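Local coordinates for antiterminator Q protein (PDB 6JNY), which acts as a phage transcription antitermination factor, probably by modifying RNA polymerase so that it reads through terminators, at residues W15-L20 / S86-G91. Sequence-based numbering, arbitrary orientation.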
ATOM      1  N   TRP A  15     -10.589  -5.172  -9.520  1.00 15.81           N
ATOM      2  CA  TRP A  15     -11.065  -3.803  -9.636  1.00 15.80           C
ATOM      3  C   TRP A  15     -10.175  -2.851  -8.856  1.00 16.13           C
ATOM      4  O   TRP A  15      -9.701  -1.841  -9.393  1.00 15.54           O
ATOM      5  CB  TRP A  15     -12.499  -3.753  -9.104  1.00 16.81           C
ATOM      6  CG  TRP A  15     -13.136  -2.413  -9.125  1.00 16.56           C
ATOM      7  CD1 TRP A  15     -13.787  -1.831 -10.173  1.00 18.69           C
ATOM      8  CD2 TRP A  15     -13.194  -1.467  -8.043  1.00 15.11           C
ATOM      9  NE1 TRP A  15     -14.241  -0.583  -9.815  1.00 18.33           N
ATOM     10  CE2 TRP A  15     -13.887  -0.334  -8.514  1.00 16.67           C
ATOM     11  CE3 TRP A  15     -12.711  -1.465  -6.733  1.00 16.35           C
ATOM     12  CZ2 TRP A  15     -14.131   0.783  -7.709  1.00 18.40           C
ATOM     13  CZ3 TRP A  15     -12.958  -0.361  -5.929  1.00 16.21           C
ATOM     14  CH2 TRP A  15     -13.666   0.749  -6.419  1.00 16.75           C
ATOM     15  N   LEU A  16      -9.923  -3.161  -7.582  1.00 15.31           N
ATOM     16  CA  LEU A  16      -9.152  -2.243  -6.752  1.00 14.72           C
ATOM     17  C   LEU A  16      -7.695  -2.195  -7.184  1.00 15.10           C
ATOM     18  O   LEU A  16      -7.096  -1.116  -7.237  1.00 14.56           O
ATOM     19  CB  LEU A  16      -9.265  -2.620  -5.277  1.00 14.12           C
ATOM     20  CG  LEU A  16      -8.400  -1.770  -4.337  1.00 14.38           C
ATOM     21  CD1 LEU A  16      -8.756  -0.289  -4.469  1.00 14.11           C
ATOM     22  CD2 LEU A  16      -8.564  -2.243  -2.915  1.00 15.79           C
ATOM     23  N   ASN A  17      -7.102  -3.350  -7.488  1.00 13.96           N
ATOM     24  CA  ASN A  17      -5.722  -3.365  -7.959  1.00 14.54           C
ATOM     25  C   ASN A  17      -5.574  -2.525  -9.215  1.00 16.39           C
ATOM     26  O   ASN A  17      -4.577  -1.805  -9.373  1.00 14.76           O
ATOM     27  CB  ASN A  17      -5.279  -4.800  -8.225  1.00 15.10           C
ATOM     28  CG  ASN A  17      -3.873  -4.871  -8.753  1.00 15.16           C
ATOM     29  OD1 ASN A  17      -2.910  -4.710  -8.003  1.00 16.34           O
ATOM     30  ND2 ASN A  17      -3.751  -5.084 -10.055  1.00 18.63           N
ATOM     31  N   GLY A  18      -6.551  -2.591 -10.117  1.00 16.08           N
ATOM     32  CA  GLY A  18      -6.487  -1.780 -11.319  1.00 17.05           C
ATOM     33  C   GLY A  18      -6.463  -0.298 -10.997  1.00 16.15           C
ATOM     34  O   GLY A  18      -5.644   0.456 -11.532  1.00 16.58           O
ATOM     35  N   TRP A  19      -7.361   0.142 -10.110  1.00 14.31           N
ATOM     36  CA  TRP A  19      -7.387   1.552  -9.720  1.00 14.54           C
ATOM     37  C   TRP A  19      -6.092   1.956  -9.036  1.00 14.61           C
ATOM     38  O   TRP A  19      -5.574   3.054  -9.276  1.00 14.92           O
ATOM     39  CB  TRP A  19      -8.581   1.823  -8.800  1.00 14.81           C
ATOM     40  CG  TRP A  19      -9.834   2.137  -9.533  1.00 15.06           C
ATOM     41  CD1 TRP A  19     -11.012   1.431  -9.493  1.00 16.44           C
ATOM     42  CD2 TRP A  19     -10.059   3.239 -10.423  1.00 14.98           C
ATOM     43  NE1 TRP A  19     -11.945   2.029 -10.309  1.00 18.10           N
ATOM     44  CE2 TRP A  19     -11.384   3.137 -10.888  1.00 16.89           C
ATOM     45  CE3 TRP A  19      -9.267   4.298 -10.878  1.00 15.54           C
ATOM     46  CZ2 TRP A  19     -11.938   4.060 -11.778  1.00 18.87           C
ATOM     47  CZ3 TRP A  19      -9.823   5.212 -11.757  1.00 17.30           C
ATOM     48  CH2 TRP A  19     -11.142   5.087 -12.192  1.00 18.21           C
ATOM     49  N   LEU A  20      -5.551   1.090  -8.178  1.00 13.62           N
ATOM     50  CA  LEU A  20      -4.325   1.443  -7.470  1.00 12.38           C
ATOM     51  C   LEU A  20      -3.117   1.488  -8.400  1.00 13.69           C
ATOM     52  O   LEU A  20      -2.196   2.270  -8.163  1.00 14.74           O
ATOM     53  CB  LEU A  20      -4.093   0.527  -6.268  1.00 13.64           C
ATOM     54  CG  LEU A  20      -5.133   0.684  -5.148  1.00 11.06           C
ATOM     55  CD1 LEU A  20      -4.842  -0.309  -4.048  1.00 13.94           C
ATOM     56  CD2 LEU A  20      -5.140   2.117  -4.600  1.00 14.83           C
ATOM     57  N   SER A  86       5.560   1.686  -2.324  1.00 17.93           N
ATOM     58  CA  SER A  86       6.618   0.981  -3.054  1.00 16.52           C
ATOM     59  C   SER A  86       6.030   0.130  -4.172  1.00 17.63           C
ATOM     60  O   SER A  86       6.484   0.188  -5.318  1.00 19.87           O
ATOM     61  CB  SER A  86       7.430   0.115  -2.095  1.00 19.28           C
ATOM     62  OG  SER A  86       8.186   0.918  -1.203  1.00 24.90           O
ATOM     63  N   TYR A  87       4.973  -0.626  -3.871  1.00 15.57           N
ATOM     64  CA  TYR A  87       4.411  -1.536  -4.864  1.00 14.43           C
ATOM     65  C   TYR A  87       3.680  -0.780  -5.968  1.00 16.42           C
ATOM     66  O   TYR A  87       3.880  -1.050  -7.157  1.00 18.41           O
ATOM     67  CB  TYR A  87       3.468  -2.517  -4.167  1.00 15.36           C
ATOM     68  CG  TYR A  87       2.930  -3.615  -5.048  1.00 14.70           C
ATOM     69  CD1 TYR A  87       1.579  -3.659  -5.373  1.00 17.15           C
ATOM     70  CD2 TYR A  87       3.743  -4.644  -5.501  1.00 15.53           C
ATOM     71  CE1 TYR A  87       1.062  -4.675  -6.154  1.00 17.45           C
ATOM     72  CE2 TYR A  87       3.236  -5.655  -6.284  1.00 16.22           C
ATOM     73  CZ  TYR A  87       1.902  -5.678  -6.605  1.00 18.57           C
ATOM     74  OH  TYR A  87       1.388  -6.684  -7.382  1.00 20.81           O
ATOM     75  N   TYR A  88       2.789   0.149  -5.598  1.00 13.64           N
ATOM     76  CA  TYR A  88       1.950   0.780  -6.611  1.00 13.35           C
ATOM     77  C   TYR A  88       2.568   2.028  -7.228  1.00 17.52           C
ATOM     78  O   TYR A  88       2.439   2.221  -8.435  1.00 17.19           O
ATOM     79  CB  TYR A  88       0.544   1.081  -6.052  1.00 15.14           C
ATOM     80  CG  TYR A  88      -0.299  -0.157  -5.933  1.00 13.59           C
ATOM     81  CD1 TYR A  88      -0.718  -0.842  -7.061  1.00 13.76           C
ATOM     82  CD2 TYR A  88      -0.622  -0.667  -4.688  1.00 13.03           C
ATOM     83  CE1 TYR A  88      -1.495  -1.988  -6.956  1.00 14.40           C
ATOM     84  CE2 TYR A  88      -1.385  -1.815  -4.568  1.00 13.69           C
ATOM     85  CZ  TYR A  88      -1.808  -2.469  -5.710  1.00 13.77           C
ATOM     86  OH  TYR A  88      -2.573  -3.604  -5.595  1.00 15.79           O
ATOM     87  N   ALA A  89       3.192   2.890  -6.426  1.00 16.57           N
ATOM     88  CA  ALA A  89       3.757   4.118  -6.978  1.00 18.43           C
ATOM     89  C   ALA A  89       5.098   3.848  -7.654  1.00 18.23           C
ATOM     90  O   ALA A  89       5.252   4.081  -8.857  1.00 20.50           O
ATOM     91  CB  ALA A  89       3.871   5.190  -5.893  1.00 18.69           C
ATOM     92  N   HIS A  90       6.060   3.302  -6.906  1.00 20.13           N
ATOM     93  CA  HIS A  90       7.360   3.032  -7.514  1.00 20.75           C
ATOM     94  C   HIS A  90       7.339   1.821  -8.432  1.00 22.43           C
ATOM     95  O   HIS A  90       8.195   1.723  -9.318  1.00 26.35           O
ATOM     96  CB  HIS A  90       8.448   2.834  -6.469  1.00 24.10           C
ATOM     97  CG  HIS A  90       9.811   2.673  -7.068  1.00 25.83           C
ATOM     98  ND1 HIS A  90      10.440   1.451  -7.161  1.00 33.91           N
ATOM     99  CD2 HIS A  90      10.642   3.572  -7.644  1.00 29.27           C
ATOM    100  CE1 HIS A  90      11.616   1.609  -7.748  1.00 29.95           C
ATOM    101  NE2 HIS A  90      11.761   2.886  -8.050  1.00 34.63           N
ATOM    102  N   GLY A  91       6.400   0.895  -8.250  1.00 18.22           N
ATOM    103  CA  GLY A  91       6.346  -0.250  -9.133  1.00 17.42           C
ATOM    104  C   GLY A  91       7.319  -1.353  -8.787  1.00 19.34           C
ATOM    105  O   GLY A  91       7.704  -2.130  -9.669  1.00 19.05           O
TER
HETATM  106  O   HOH W   1      -1.054  -6.832  -8.192  1.00 29.39           O
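Packing of helix 10-28 against helix 78-90 in the mainly helical body of this Q protein runs through one tyrosine, Y88, which is laid over L20 and bonded at its hydroxyl to N17. The ring sits over L20 CB, 3.6 Å from the Y88 centroid and only 7° off the ring normal, the geometry of a CH-pi contact; L20 CD1 lies near the CE2 side of the ring, 3.8 Å from Y88 CE2. Y87 CD1 lies over the centre of the other face, so the ring is sandwiched between a leucine and its own sequence neighbour. With segment axes 10.9 Å apart and inclined at 47°, the tyrosine ring fills the space between helix 10-28 and helix 78-90, and its side chain also touches L138 of the long helix 123-155. N17 holds CG anti to its own N, which carries the amide out to the tyrosine's edge. There Y88 OH donates to N17 OD1 over 2.7 Å, in the carbonyl plane on a lone pair, with a C=O...O angle of 135°. N17 OD1 also accepts a hydrogen bond from a water, at 2.8 Å, and that water also hydrogen-bonds Y87 OH at 2.6 Å.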